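Acyl-coenzyme A oxidase (Caenorhabditis elegans, PDB 5K3J) catalyses the FAD-dependent desaturation of the CoA thioester of an ascaroside with a five-carbon omega side chain, the first step of its peroxisomal beta-oxidation in pheromone biosynthesis. Local coordinates at residues Leu15-Met20 with Lys596-Ala601; Thr163-Asp168 with Val200-Ile205; Leu308-Arg313 with Leu615-Gly620; Phe534-Phe539 with His560-Tyr565. One frame throughout, in Å; residues are numbered along the deposited sequence.

Contact 1 (Leu15-Met20 with Lys596-Ala601); sequences LEERRM and KIRPNA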
loop_
_atom_site.group_PDB
_atom_site.type_symbol
_atom_site.label_atom_id
_atom_site.label_comp_id
_atom_site.label_asym_id
_atom_site.label_seq_id
_atom_site.Cartn_x
_atom_site.Cartn_y
_atom_site.Cartn_z
ATOM N N LEU A 15 -9.135 10.081 -28.047
ATOM C CA LEU A 15 -8.735 10.256 -29.438
ATOM C C LEU A 15 -7.952 11.548 -29.631
ATOM O O LEU A 15 -6.975 11.584 -30.380
ATOM C CB LEU A 15 -9.954 10.245 -30.361
ATOM C CG LEU A 15 -9.629 10.386 -31.850
ATOM C CD1 LEU A 15 -8.707 9.267 -32.301
ATOM C CD2 LEU A 15 -10.897 10.418 -32.698
ATOM N N GLU A 16 -8.382 12.604 -28.947
ATOM C CA GLU A 16 -7.750 13.909 -29.091
ATOM C C GLU A 16 -6.449 13.970 -28.298
ATOM O O GLU A 16 -5.600 14.822 -28.551
ATOM C CB GLU A 16 -8.703 15.027 -28.651
ATOM C CG GLU A 16 -8.867 15.176 -27.149
ATOM C CD GLU A 16 -9.721 16.375 -26.775
ATOM O OE1 GLU A 16 -10.303 17.002 -27.687
ATOM O OE2 GLU A 16 -9.811 16.694 -25.568
ATOM N N GLU A 17 -6.300 13.055 -27.344
ATOM C CA GLU A 17 -5.065 12.924 -26.577
ATOM C C GLU A 17 -3.995 12.201 -27.390
ATOM O O GLU A 17 -2.803 12.474 -27.252
ATOM C CB GLU A 17 -5.322 12.176 -25.267
ATOM C CG GLU A 17 -6.118 12.966 -24.240
ATOM C CD GLU A 17 -5.310 14.073 -23.590
ATOM O OE1 GLU A 17 -4.062 14.021 -23.647
ATOM O OE2 GLU A 17 -5.927 14.997 -23.017
ATOM N N ARG A 18 -4.433 11.280 -28.245
ATOM C CA ARG A 18 -3.521 10.470 -29.043
ATOM C C ARG A 18 -3.142 11.167 -30.343
ATOM O O ARG A 18 -2.127 10.844 -30.959
ATOM C CB ARG A 18 -4.146 9.105 -29.333
ATOM C CG ARG A 18 -4.276 8.231 -28.100
ATOM C CD ARG A 18 -5.183 7.033 -28.341
ATOM N NE ARG A 18 -5.241 6.175 -27.161
ATOM C CZ ARG A 18 -6.084 5.158 -27.010
ATOM N NH1 ARG A 18 -6.958 4.862 -27.965
ATOM N NH2 ARG A 18 -6.055 4.436 -25.896
ATOM N N ARG A 19 -3.960 12.131 -30.751
ATOM C CA ARG A 19 -3.658 12.944 -31.922
ATOM C C ARG A 19 -2.484 13.873 -31.609
ATOM O O ARG A 19 -1.872 14.446 -32.510
ATOM C CB ARG A 19 -4.886 13.753 -32.350
ATOM C CG ARG A 19 -5.122 13.807 -33.852
ATOM C CD ARG A 19 -6.007 12.663 -34.324
ATOM N NE ARG A 19 -5.253 11.615 -35.004
ATOM C CZ ARG A 19 -5.806 10.702 -35.796
ATOM N NH1 ARG A 19 -5.054 9.778 -36.379
ATOM N NH2 ARG A 19 -7.117 10.718 -36.009
ATOM N N MET A 20 -2.173 14.002 -30.321
ATOM C CA MET A 20 -1.095 14.866 -29.853
ATOM C C MET A 20 0.246 14.135 -29.792
ATOM O O MET A 20 1.217 14.665 -29.253
ATOM C CB MET A 20 -1.418 15.429 -28.465
ATOM C CG MET A 20 -2.786 16.083 -28.348
ATOM S SD MET A 20 -3.149 16.713 -26.693
ATOM C CE MET A 20 -2.299 18.288 -26.716
ATOM N N LYS A 596 5.555 19.805 -20.214
ATOM C CA LYS A 596 6.091 19.415 -21.511
ATOM C C LYS A 596 5.700 17.982 -21.872
ATOM O O LYS A 596 5.454 17.676 -23.039
ATOM C CB LYS A 596 7.613 19.564 -21.531
ATOM C CG LYS A 596 8.149 20.185 -22.811
ATOM C CD LYS A 596 9.662 20.068 -22.883
ATOM C CE LYS A 596 10.245 21.015 -23.920
ATOM N NZ LYS A 596 11.713 20.817 -24.078
ATOM N N ILE A 597 5.642 17.112 -20.867
ATOM C CA ILE A 597 5.267 15.709 -21.057
ATOM C C ILE A 597 3.776 15.555 -21.347
ATOM O O ILE A 597 3.381 14.772 -22.215
ATOM C CB ILE A 597 5.623 14.859 -19.812
ATOM C CG1 ILE A 597 7.118 14.551 -19.781
ATOM C CG2 ILE A 597 4.832 13.558 -19.784
ATOM C CD1 ILE A 597 7.597 13.770 -20.969
ATOM N N ARG A 598 2.970 16.329 -20.620
ATOM C CA ARG A 598 1.503 16.246 -20.621
ATOM C C ARG A 598 0.808 15.838 -21.938
ATOM O O ARG A 598 -0.050 14.953 -21.918
ATOM C CB ARG A 598 0.929 17.590 -20.144
ATOM C CG ARG A 598 -0.539 17.814 -20.494
ATOM C CD ARG A 598 -1.466 16.926 -19.677
ATOM N NE ARG A 598 -2.864 17.087 -20.068
ATOM C CZ ARG A 598 -3.476 16.340 -20.983
ATOM N NH1 ARG A 598 -2.814 15.371 -21.605
ATOM N NH2 ARG A 598 -4.751 16.560 -21.277
ATOM N N PRO A 599 1.156 16.468 -23.079
ATOM C CA PRO A 599 0.421 16.063 -24.286
ATOM C C PRO A 599 0.779 14.658 -24.780
ATOM O O PRO A 599 -0.021 14.044 -25.484
ATOM C CB PRO A 599 0.827 17.122 -25.313
ATOM C CG PRO A 599 2.150 17.608 -24.851
ATOM C CD PRO A 599 2.098 17.569 -23.356
ATOM N N ASN A 600 1.956 14.159 -24.409
ATOM C CA ASN A 600 2.380 12.814 -24.793
ATOM C C ASN A 600 1.970 11.744 -23.784
ATOM O O ASN A 600 2.239 10.560 -23.986
ATOM C CB ASN A 600 3.896 12.769 -24.977
ATOM C CG ASN A 600 4.331 13.201 -26.360
ATOM O OD1 ASN A 600 3.680 12.889 -27.356
ATOM N ND2 ASN A 600 5.447 13.920 -26.430
ATOM N N ALA A 601 1.320 12.173 -22.704
ATOM C CA ALA A 601 0.983 11.304 -21.572
ATOM C C ALA A 601 0.310 9.992 -21.980
ATOM O O ALA A 601 0.748 8.909 -21.584
ATOM C CB ALA A 601 0.088 12.056 -20.588
#
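Glu17 and Arg598 meet end-on, carboxylate against guanidinium, in a two-pronged salt bridge that ties the N-terminal helix 12-18 to the turn following helix 581-597. The planes are nearly coplanar, 20° apart, and the end-on approach gives each oxygen its own nitrogen: Arg598 NH1 donates to Glu17 OE1 at 2.7 Å, and Arg598 NH2 to Glu17 OE2 at 2.6 Å. Both oxygens are approached on the syn side, and both hydrogen bonds are nearly straight. The side chains themselves cross at about a right angle. Glu17 bends at its second torsion (chi2 -73°) to bring the carboxylate across, and Arg598, which also lies close to the FAD-site residue Gln339, bends at the same place in its own chain. Beside this pair, Met20 crosses Pro599 almost perpendicularly and sets its terminal methyl CE against Pro599 CB at 3.6 Å. Asn600 turns its OD1 to the backbone N of Thr22, just beyond Met20.

Each charged group has a second partner, Lys331 at Glu17 OE2 and Asp334 at Arg598 NE. The result is a chain of alternating charges, which should hold the guanidinium against rotation and would probably keep Glu17 ionised.

Contact 2 (Thr163-Asp168 with Val200-Ile205); sequences TTAVYD and VVAELI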
loop_
_atom_site.group_PDB
_atom_site.type_symbol
_atom_site.label_atom_id
_atom_site.label_comp_id
_atom_site.label_asym_id
_atom_site.label_seq_id
_atom_site.Cartn_x
_atom_site.Cartn_y
_atom_site.Cartn_z
ATOM N N THR A 163 15.873 -27.499 8.725
ATOM C CA THR A 163 15.666 -28.704 7.926
ATOM C C THR A 163 17.007 -29.363 7.641
ATOM O O THR A 163 17.879 -28.760 7.013
ATOM C CB THR A 163 14.960 -28.402 6.592
ATOM O OG1 THR A 163 13.731 -27.709 6.844
ATOM C CG2 THR A 163 14.686 -29.694 5.835
ATOM N N THR A 164 17.174 -30.598 8.102
ATOM C CA THR A 164 18.452 -31.285 7.979
ATOM C C THR A 164 18.529 -32.206 6.770
ATOM O O THR A 164 17.514 -32.706 6.279
ATOM C CB THR A 164 18.759 -32.131 9.234
ATOM O OG1 THR A 164 17.875 -33.257 9.277
ATOM C CG2 THR A 164 18.576 -31.308 10.485
ATOM N N ALA A 165 19.753 -32.427 6.303
ATOM C CA ALA A 165 20.017 -33.401 5.256
ATOM C C ALA A 165 21.191 -34.273 5.680
ATOM O O ALA A 165 22.355 -33.888 5.533
ATOM C CB ALA A 165 20.304 -32.717 3.944
ATOM N N VAL A 166 20.871 -35.444 6.220
ATOM C CA VAL A 166 21.865 -36.354 6.772
ATOM C C VAL A 166 22.201 -37.482 5.808
ATOM O O VAL A 166 21.319 -38.217 5.362
ATOM C CB VAL A 166 21.378 -36.962 8.107
ATOM C CG1 VAL A 166 22.184 -38.211 8.457
ATOM C CG2 VAL A 166 21.452 -35.931 9.224
ATOM N N TYR A 167 23.481 -37.626 5.496
ATOM C CA TYR A 167 23.905 -38.688 4.603
ATOM C C TYR A 167 24.159 -39.991 5.360
ATOM O O TYR A 167 24.919 -40.035 6.329
ATOM C CB TYR A 167 25.156 -38.274 3.832
ATOM C CG TYR A 167 25.510 -39.233 2.722
ATOM C CD1 TYR A 167 24.548 -39.647 1.810
ATOM C CD2 TYR A 167 26.799 -39.726 2.585
ATOM C CE1 TYR A 167 24.857 -40.526 0.796
ATOM C CE2 TYR A 167 27.120 -40.607 1.571
ATOM C CZ TYR A 167 26.144 -41.004 0.679
ATOM O OH TYR A 167 26.458 -41.882 -0.334
ATOM N N ASP A 168 23.495 -41.051 4.914
ATOM C CA ASP A 168 23.713 -42.385 5.453
ATOM C C ASP A 168 24.450 -43.218 4.411
ATOM O O ASP A 168 23.853 -43.691 3.443
ATOM C CB ASP A 168 22.381 -43.028 5.841
ATOM C CG ASP A 168 22.501 -44.513 6.100
ATOM O OD1 ASP A 168 23.451 -44.930 6.798
ATOM O OD2 ASP A 168 21.640 -45.266 5.600
ATOM N N VAL A 200 14.232 -28.787 -2.403
ATOM C CA VAL A 200 14.240 -28.475 -0.978
ATOM C C VAL A 200 15.620 -28.106 -0.456
ATOM O O VAL A 200 16.564 -28.893 -0.547
ATOM C CB VAL A 200 13.706 -29.656 -0.158
ATOM C CG1 VAL A 200 13.811 -29.364 1.332
ATOM C CG2 VAL A 200 12.275 -29.946 -0.547
ATOM N N VAL A 201 15.720 -26.904 0.101
ATOM C CA VAL A 201 16.969 -26.411 0.664
ATOM C C VAL A 201 17.135 -26.899 2.097
ATOM O O VAL A 201 16.292 -26.636 2.956
ATOM C CB VAL A 201 17.031 -24.874 0.645
ATOM C CG1 VAL A 201 18.342 -24.392 1.245
ATOM C CG2 VAL A 201 16.854 -24.350 -0.777
ATOM N N ALA A 202 18.226 -27.612 2.353
ATOM C CA ALA A 202 18.452 -28.184 3.677
ATOM C C ALA A 202 19.911 -28.096 4.100
ATOM O O ALA A 202 20.810 -28.042 3.267
ATOM C CB ALA A 202 17.987 -29.630 3.713
ATOM N N GLU A 203 20.138 -28.078 5.408
ATOM C CA GLU A 203 21.486 -28.062 5.953
ATOM C C GLU A 203 22.156 -29.419 5.746
ATOM O O GLU A 203 21.621 -30.452 6.144
ATOM C CB GLU A 203 21.446 -27.703 7.436
ATOM C CG GLU A 203 22.807 -27.565 8.082
ATOM C CD GLU A 203 23.531 -26.303 7.651
ATOM O OE1 GLU A 203 22.850 -25.314 7.303
ATOM O OE2 GLU A 203 24.781 -26.300 7.657
ATOM N N LEU A 204 23.330 -29.412 5.119
ATOM C CA LEU A 204 24.016 -30.656 4.771
ATOM C C LEU A 204 24.844 -31.191 5.935
ATOM O O LEU A 204 25.702 -30.495 6.476
ATOM C CB LEU A 204 24.905 -30.450 3.546
ATOM C CG LEU A 204 25.723 -31.664 3.108
ATOM C CD1 LEU A 204 24.846 -32.900 2.937
ATOM C CD2 LEU A 204 26.485 -31.360 1.824
ATOM N N ILE A 205 24.577 -32.438 6.311
ATOM C CA ILE A 205 25.262 -33.078 7.430
ATOM C C ILE A 205 25.938 -34.385 7.015
ATOM O O ILE A 205 25.285 -35.303 6.523
ATOM C CB ILE A 205 24.287 -33.369 8.585
ATOM C CG1 ILE A 205 23.608 -32.080 9.057
ATOM C CG2 ILE A 205 25.011 -34.047 9.737
ATOM C CD1 ILE A 205 22.547 -32.299 10.123
#
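Thr163, Ala165 and Tyr167 bond to Glu203 and Ile205 through four backbone hydrogen bonds that join two parallel strands. Glu203 N donates to Thr163 O and Ala165 N to Glu203 O, the latter at 2.7 Å but noticeably bent. One step along, Ile205 N reaches Ala165 O at 2.8 Å, and Tyr167 N closes the series on Ile205 O at 3.1 Å. Glu203 is thus bonded through its N and O to the two residues that flank its bridge partner Thr164, and Ile205 likewise to the two around Val166, as parallel pairing requires. A CA-H...O contact from Val166 to Ile205 O supplements the last bond.

The pair belongs to the mixed sheet of the beta domain that acyl-CoA oxidases share with the acyl-CoA dehydrogenases. Strand 164-168 also pairs with strand 173-177, and strand 197-205 with strand 210-219; the two short segments run at 45° to each other, a marked twist.

Apolar packing divides between the two faces. On the face of Thr164 and Val166, Ile205 reaches both: its CD1 stands 3.9 Å from Thr164 CB and equally far from Val166 CG2. The first torsion of Ile205 (chi1 -58°) sets CG1 beside its backbone N and carries CD1 back over the neighbouring strand. On the other face Ala165 CB meets Ala202 CB at 3.9 Å, and Leu204 leans CD1 over Ala165 O. Tyr167 sets its ring against that of Phe174.

Two polar ends find partners elsewhere: Thr163 OG1 bonds to Glu151, and Tyr167 OH to the carbonyl of Ala272.

Contact 3 (Leu308-Arg313 with Leu615-Gly620); sequences LTIAAR and LRSVLG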
loop_
_atom_site.group_PDB
_atom_site.type_symbol
_atom_site.label_atom_id
_atom_site.label_comp_id
_atom_site.label_asym_id
_atom_site.label_seq_id
_atom_site.Cartn_x
_atom_site.Cartn_y
_atom_site.Cartn_z
ATOM N N LEU A 308 0.065 3.002 -14.359
ATOM C CA LEU A 308 0.052 4.312 -15.001
ATOM C C LEU A 308 -0.745 4.305 -16.299
ATOM O O LEU A 308 -1.274 5.334 -16.709
ATOM C CB LEU A 308 1.480 4.776 -15.269
ATOM C CG LEU A 308 2.294 4.953 -13.991
ATOM C CD1 LEU A 308 3.779 4.961 -14.293
ATOM C CD2 LEU A 308 1.875 6.228 -13.286
ATOM N N THR A 309 -0.828 3.143 -16.939
ATOM C CA THR A 309 -1.610 2.995 -18.159
ATOM C C THR A 309 -3.084 3.231 -17.849
ATOM O O THR A 309 -3.847 3.706 -18.691
ATOM C CB THR A 309 -1.419 1.604 -18.784
ATOM O OG1 THR A 309 -0.023 1.366 -18.996
ATOM C CG2 THR A 309 -2.144 1.508 -20.115
ATOM N N ILE A 310 -3.469 2.912 -16.617
ATOM C CA ILE A 310 -4.841 3.081 -16.156
ATOM C C ILE A 310 -5.097 4.487 -15.626
ATOM O O ILE A 310 -6.135 5.088 -15.903
ATOM C CB ILE A 310 -5.172 2.059 -15.058
ATOM C CG1 ILE A 310 -4.918 0.637 -15.571
ATOM C CG2 ILE A 310 -6.607 2.236 -14.558
ATOM C CD1 ILE A 310 -4.714 -0.379 -14.478
ATOM N N ALA A 311 -4.146 4.999 -14.853
ATOM C CA ALA A 311 -4.257 6.331 -14.283
ATOM C C ALA A 311 -4.302 7.393 -15.377
ATOM O O ALA A 311 -5.237 8.188 -15.433
ATOM C CB ALA A 311 -3.100 6.599 -13.329
ATOM N N ALA A 312 -3.298 7.383 -16.250
ATOM C CA ALA A 312 -3.167 8.390 -17.300
ATOM C C ALA A 312 -4.391 8.441 -18.206
ATOM O O ALA A 312 -4.971 9.508 -18.414
ATOM C CB ALA A 312 -1.918 8.133 -18.125
ATOM N N ARG A 313 -4.780 7.288 -18.737
ATOM C CA ARG A 313 -5.950 7.198 -19.602
ATOM C C ARG A 313 -7.202 7.710 -18.903
ATOM O O ARG A 313 -7.954 8.507 -19.463
ATOM C CB ARG A 313 -6.160 5.756 -20.066
ATOM C CG ARG A 313 -5.178 5.298 -21.133
ATOM C CD ARG A 313 -5.400 3.838 -21.484
ATOM N NE ARG A 313 -4.604 3.411 -22.630
ATOM C CZ ARG A 313 -4.501 2.151 -23.036
ATOM N NH1 ARG A 313 -5.135 1.187 -22.384
ATOM N NH2 ARG A 313 -3.757 1.849 -24.091
ATOM N N LEU A 615 -4.483 -5.891 -19.108
ATOM C CA LEU A 615 -4.730 -4.734 -18.253
ATOM C C LEU A 615 -5.804 -5.026 -17.205
ATOM O O LEU A 615 -5.685 -4.587 -16.062
ATOM C CB LEU A 615 -5.135 -3.522 -19.088
ATOM C CG LEU A 615 -4.916 -2.163 -18.416
ATOM C CD1 LEU A 615 -3.439 -1.801 -18.412
ATOM C CD2 LEU A 615 -5.724 -1.091 -19.103
ATOM N N ARG A 616 -6.844 -5.758 -17.608
ATOM C CA ARG A 616 -7.920 -6.196 -16.713
ATOM C C ARG A 616 -8.488 -5.051 -15.879
ATOM O O ARG A 616 -8.833 -5.224 -14.707
ATOM C CB ARG A 616 -7.424 -7.321 -15.803
ATOM C CG ARG A 616 -6.974 -8.549 -16.573
ATOM C CD ARG A 616 -6.694 -9.739 -15.674
ATOM N NE ARG A 616 -6.816 -10.998 -16.405
ATOM C CZ ARG A 616 -5.873 -11.504 -17.194
ATOM N NH1 ARG A 616 -4.718 -10.867 -17.364
ATOM N NH2 ARG A 616 -6.086 -12.654 -17.820
ATOM N N SER A 617 -8.584 -3.883 -16.506
ATOM C CA SER A 617 -9.037 -2.671 -15.841
ATOM C C SER A 617 -10.098 -1.948 -16.664
ATOM O O SER A 617 -9.925 -1.722 -17.864
ATOM C CB SER A 617 -7.855 -1.737 -15.584
ATOM O OG SER A 617 -8.291 -0.421 -15.279
ATOM N N VAL A 618 -11.196 -1.586 -16.009
ATOM C CA VAL A 618 -12.278 -0.851 -16.653
ATOM C C VAL A 618 -11.903 0.618 -16.816
ATOM O O VAL A 618 -12.147 1.215 -17.863
ATOM C CB VAL A 618 -13.595 -0.953 -15.849
ATOM C CG1 VAL A 618 -14.719 -0.197 -16.554
ATOM C CG2 VAL A 618 -13.980 -2.409 -15.631
ATOM N N LEU A 619 -11.308 1.196 -15.774
ATOM C CA LEU A 619 -10.897 2.595 -15.817
ATOM C C LEU A 619 -9.797 2.820 -16.851
ATOM O O LEU A 619 -9.628 3.931 -17.356
ATOM C CB LEU A 619 -10.411 3.069 -14.441
ATOM C CG LEU A 619 -11.361 3.050 -13.238
ATOM C CD1 LEU A 619 -10.873 4.000 -12.144
ATOM C CD2 LEU A 619 -12.790 3.380 -13.640
ATOM N N GLY A 620 -9.053 1.763 -17.164
ATOM C CA GLY A 620 -7.914 1.878 -18.058
ATOM C C GLY A 620 -8.141 1.403 -19.481
ATOM O O GLY A 620 -7.188 1.345 -20.260
#
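Ser617 OG is held by two backbone groups, while its hydrocarbon neighbour across the contact is Ile310. The hydroxyl accepts from Gly620 N at 3.0 Å in a bent bond, making an ST motif that curls the loop 617-620, and it also bonds to the carbonyl of Ser416. Its first torsion (chi1 164°) holds OG anti to its own backbone N and presents the group to both partners. Ile310 fits into the curl: CD1 packs on Ser617 CB at 3.6 Å, and CG2 touches Leu619 CB at 3.9 Å. Gly620, with no side chain, lets its CA come within 3.8 Å of the CA of Ile310.

The bond across the contact is Arg313 NH1 to Gly620 O, 3.0 Å long. The oxygen lies in the guanidinium plane, at its edge, and the donor approaches nearly along the C=O axis. An extended chain from CG to NE carries the charged group there, and Asp606 takes its NH2 in a salt bridge. Leu615 packs alongside, its CD1 3.9 Å from Thr309 CG2.

Helix 287-315 thus receives the loop between helices 612-615 and 626-636. Leu619 reaches Val626 and Leu630 of the latter helix, and backbone bonds link Val618 and Leu619 to Ala415.

Contact 4 (Phe534-Phe539 with His560-Tyr565); sequences FIIEAF and HLHVNY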
loop_
_atom_site.group_PDB
_atom_site.type_symbol
_atom_site.label_atom_id
_atom_site.label_comp_id
_atom_site.label_asym_id
_atom_site.label_seq_id
_atom_site.Cartn_x
_atom_site.Cartn_y
_atom_site.Cartn_z
ATOM N N PHE A 534 22.657 4.703 -10.107
ATOM C CA PHE A 534 22.769 3.712 -11.173
ATOM C C PHE A 534 21.567 3.730 -12.110
ATOM O O PHE A 534 21.726 3.664 -13.328
ATOM C CB PHE A 534 22.939 2.310 -10.585
ATOM C CG PHE A 534 23.150 1.244 -11.622
ATOM C CD1 PHE A 534 24.426 0.926 -12.059
ATOM C CD2 PHE A 534 22.071 0.561 -12.162
ATOM C CE1 PHE A 534 24.621 -0.050 -13.016
ATOM C CE2 PHE A 534 22.260 -0.414 -13.116
ATOM C CZ PHE A 534 23.541 -0.722 -13.545
ATOM N N ILE A 535 20.371 3.794 -11.531
ATOM C CA ILE A 535 19.132 3.847 -12.305
ATOM C C ILE A 535 19.172 5.001 -13.304
ATOM O O ILE A 535 18.758 4.859 -14.456
ATOM C CB ILE A 535 17.900 3.993 -11.385
ATOM C CG1 ILE A 535 17.730 2.737 -10.528
ATOM C CG2 ILE A 535 16.639 4.241 -12.199
ATOM C CD1 ILE A 535 16.819 2.922 -9.333
ATOM N N ILE A 536 19.698 6.137 -12.855
ATOM C CA ILE A 536 19.839 7.322 -13.691
ATOM C C ILE A 536 20.815 7.093 -14.848
ATOM O O ILE A 536 20.495 7.386 -16.003
ATOM C CB ILE A 536 20.308 8.522 -12.855
ATOM C CG1 ILE A 536 19.224 8.910 -11.850
ATOM C CG2 ILE A 536 20.648 9.701 -13.749
ATOM C CD1 ILE A 536 19.607 10.062 -10.957
ATOM N N GLU A 537 21.998 6.571 -14.531
ATOM C CA GLU A 537 23.018 6.287 -15.539
ATOM C C GLU A 537 22.501 5.323 -16.596
ATOM O O GLU A 537 22.651 5.554 -17.797
ATOM C CB GLU A 537 24.272 5.700 -14.889
ATOM C CG GLU A 537 24.915 6.576 -13.842
ATOM C CD GLU A 537 26.242 6.019 -13.375
ATOM O OE1 GLU A 537 26.234 5.106 -12.522
ATOM O OE2 GLU A 537 27.290 6.486 -13.871
ATOM N N ALA A 538 21.903 4.234 -16.123
ATOM C CA ALA A 538 21.316 3.219 -16.987
ATOM C C ALA A 538 20.325 3.834 -17.969
ATOM O O ALA A 538 20.327 3.507 -19.157
ATOM C CB ALA A 538 20.633 2.151 -16.149
ATOM N N PHE A 539 19.476 4.717 -17.450
ATOM C CA PHE A 539 18.517 5.463 -18.256
ATOM C C PHE A 539 19.257 6.228 -19.345
ATOM O O PHE A 539 18.960 6.083 -20.532
ATOM C CB PHE A 539 17.717 6.422 -17.370
ATOM C CG PHE A 539 16.406 6.874 -17.964
ATOM C CD1 PHE A 539 16.056 6.555 -19.267
ATOM C CD2 PHE A 539 15.524 7.626 -17.208
ATOM C CE1 PHE A 539 14.849 6.977 -19.803
ATOM C CE2 PHE A 539 14.318 8.050 -17.736
ATOM C CZ PHE A 539 13.979 7.727 -19.033
ATOM N N HIS A 560 14.753 14.142 -18.200
ATOM C CA HIS A 560 14.936 15.428 -17.535
ATOM C C HIS A 560 14.009 15.540 -16.328
ATOM O O HIS A 560 14.388 16.067 -15.284
ATOM C CB HIS A 560 14.683 16.584 -18.507
ATOM C CG HIS A 560 15.933 17.187 -19.067
ATOM N ND1 HIS A 560 16.471 16.805 -20.279
ATOM C CD2 HIS A 560 16.755 18.146 -18.579
ATOM C CE1 HIS A 560 17.566 17.506 -20.512
ATOM N NE2 HIS A 560 17.762 18.326 -19.496
ATOM N N LEU A 561 12.793 15.029 -16.484
ATOM C CA LEU A 561 11.799 15.034 -15.418
ATOM C C LEU A 561 12.245 14.148 -14.263
ATOM O O LEU A 561 12.107 14.515 -13.092
ATOM C CB LEU A 561 10.448 14.567 -15.964
ATOM C CG LEU A 561 9.312 14.277 -14.986
ATOM C CD1 LEU A 561 9.122 15.437 -14.038
ATOM C CD2 LEU A 561 8.043 14.022 -15.770
ATOM N N HIS A 562 12.774 12.979 -14.612
ATOM C CA HIS A 562 13.328 12.045 -13.641
ATOM C C HIS A 562 14.378 12.729 -12.782
ATOM O O HIS A 562 14.175 12.938 -11.590
ATOM C CB HIS A 562 13.937 10.834 -14.357
ATOM C CG HIS A 562 14.433 9.762 -13.434
ATOM N ND1 HIS A 562 13.592 8.861 -12.818
ATOM C CD2 HIS A 562 15.687 9.438 -13.036
ATOM C CE1 HIS A 562 14.304 8.033 -12.074
ATOM N NE2 HIS A 562 15.579 8.361 -12.189
ATOM N N VAL A 563 15.481 13.117 -13.413
ATOM C CA VAL A 563 16.659 13.595 -12.702
ATOM C C VAL A 563 16.406 14.861 -11.880
ATOM O O VAL A 563 17.160 15.166 -10.955
ATOM C CB VAL A 563 17.820 13.848 -13.684
ATOM C CG1 VAL A 563 17.705 15.229 -14.329
ATOM C CG2 VAL A 563 19.140 13.685 -12.972
ATOM N N ASN A 564 15.342 15.584 -12.216
ATOM C CA ASN A 564 14.963 16.778 -11.471
ATOM C C ASN A 564 14.090 16.423 -10.272
ATOM O O ASN A 564 14.289 16.934 -9.171
ATOM C CB ASN A 564 14.236 17.770 -12.380
ATOM C CG ASN A 564 15.182 18.743 -13.055
ATOM O OD1 ASN A 564 15.542 19.774 -12.486
ATOM N ND2 ASN A 564 15.590 18.420 -14.277
ATOM N N TYR A 565 13.124 15.540 -10.501
ATOM C CA TYR A 565 12.238 15.066 -9.447
ATOM C C TYR A 565 13.019 14.272 -8.406
ATOM O O TYR A 565 12.804 14.430 -7.205
ATOM C CB TYR A 565 11.109 14.211 -10.031
ATOM C CG TYR A 565 10.182 13.626 -8.987
ATOM C CD1 TYR A 565 9.093 14.346 -8.514
ATOM C CD2 TYR A 565 10.400 12.354 -8.473
ATOM C CE1 TYR A 565 8.247 13.814 -7.558
ATOM C CE2 TYR A 565 9.562 11.817 -7.518
ATOM C CZ TYR A 565 8.487 12.550 -7.065
ATOM O OH TYR A 565 7.646 12.021 -6.114
#
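Ile536 meets the imidazole of His562 at the ring's edge, its CG1 lying in the ring plane 3.7 Å from His562 NE2 and 3.8 Å from His562 CD2. The two side chains run obliquely to each other. Past the ring, Ile536 CD1 reaches Val563 CG2 at 4.2 Å, crossing that side chain at about a right angle. Phe539 approaches from one helical turn further on and turns its own edge to His562, with CE2 4.4 Å from His562 CB. Ile535 CG2 adds a looser contact with His562 NE2. No hydrogen bond spans the two segments.

With CG anti to the backbone N (chi1 -175°), the ring of His562 extends to meet Ile536. The short segments run antiparallel at 164°, with axes 11.0 Å apart, a spacing that side chains, not backbones, span. Within 560-565, Asn564 ND2 bonds to His560 O at 2.8 Å, sharing that carbonyl with Asn564 N from its opposite face, and Tyr565 contacts the bound ATP.

Helices 520-543 and 549-569 are antiparallel neighbours in the C-terminal helical region. Val484 and Phe487 of helix 481-507 pack on Ile536, helices 343-363 and 379-405 also touch Phe534, and helix 581-597 lies against Leu561 and Asn564.

Three of the four contacts gather in the helical part of the chain; contact 2 stands apart in the beta domain, about 46 to 59 Å from the others between centres. Contacts 1 and 3, about 16 Å between centres, touch where the like charges of Arg18 and Arg313 come close, with Asp606 as shared acidic partner. Contact 4 lies about 22 Å from contact 1 between centres, joined by packing of Ile597 on Leu561. Along the chain, contact 2 precedes contacts 3 and 4 in series, contact 1 encloses contacts 2 and 4, contact 3 also encloses contact 4, and contacts 1 and 3 alternate. The N-terminal helix and helix 287-315 both pack on the C-terminal region; contact 3 lies near the FAD site, and contact 4 includes an ATP-touching residue.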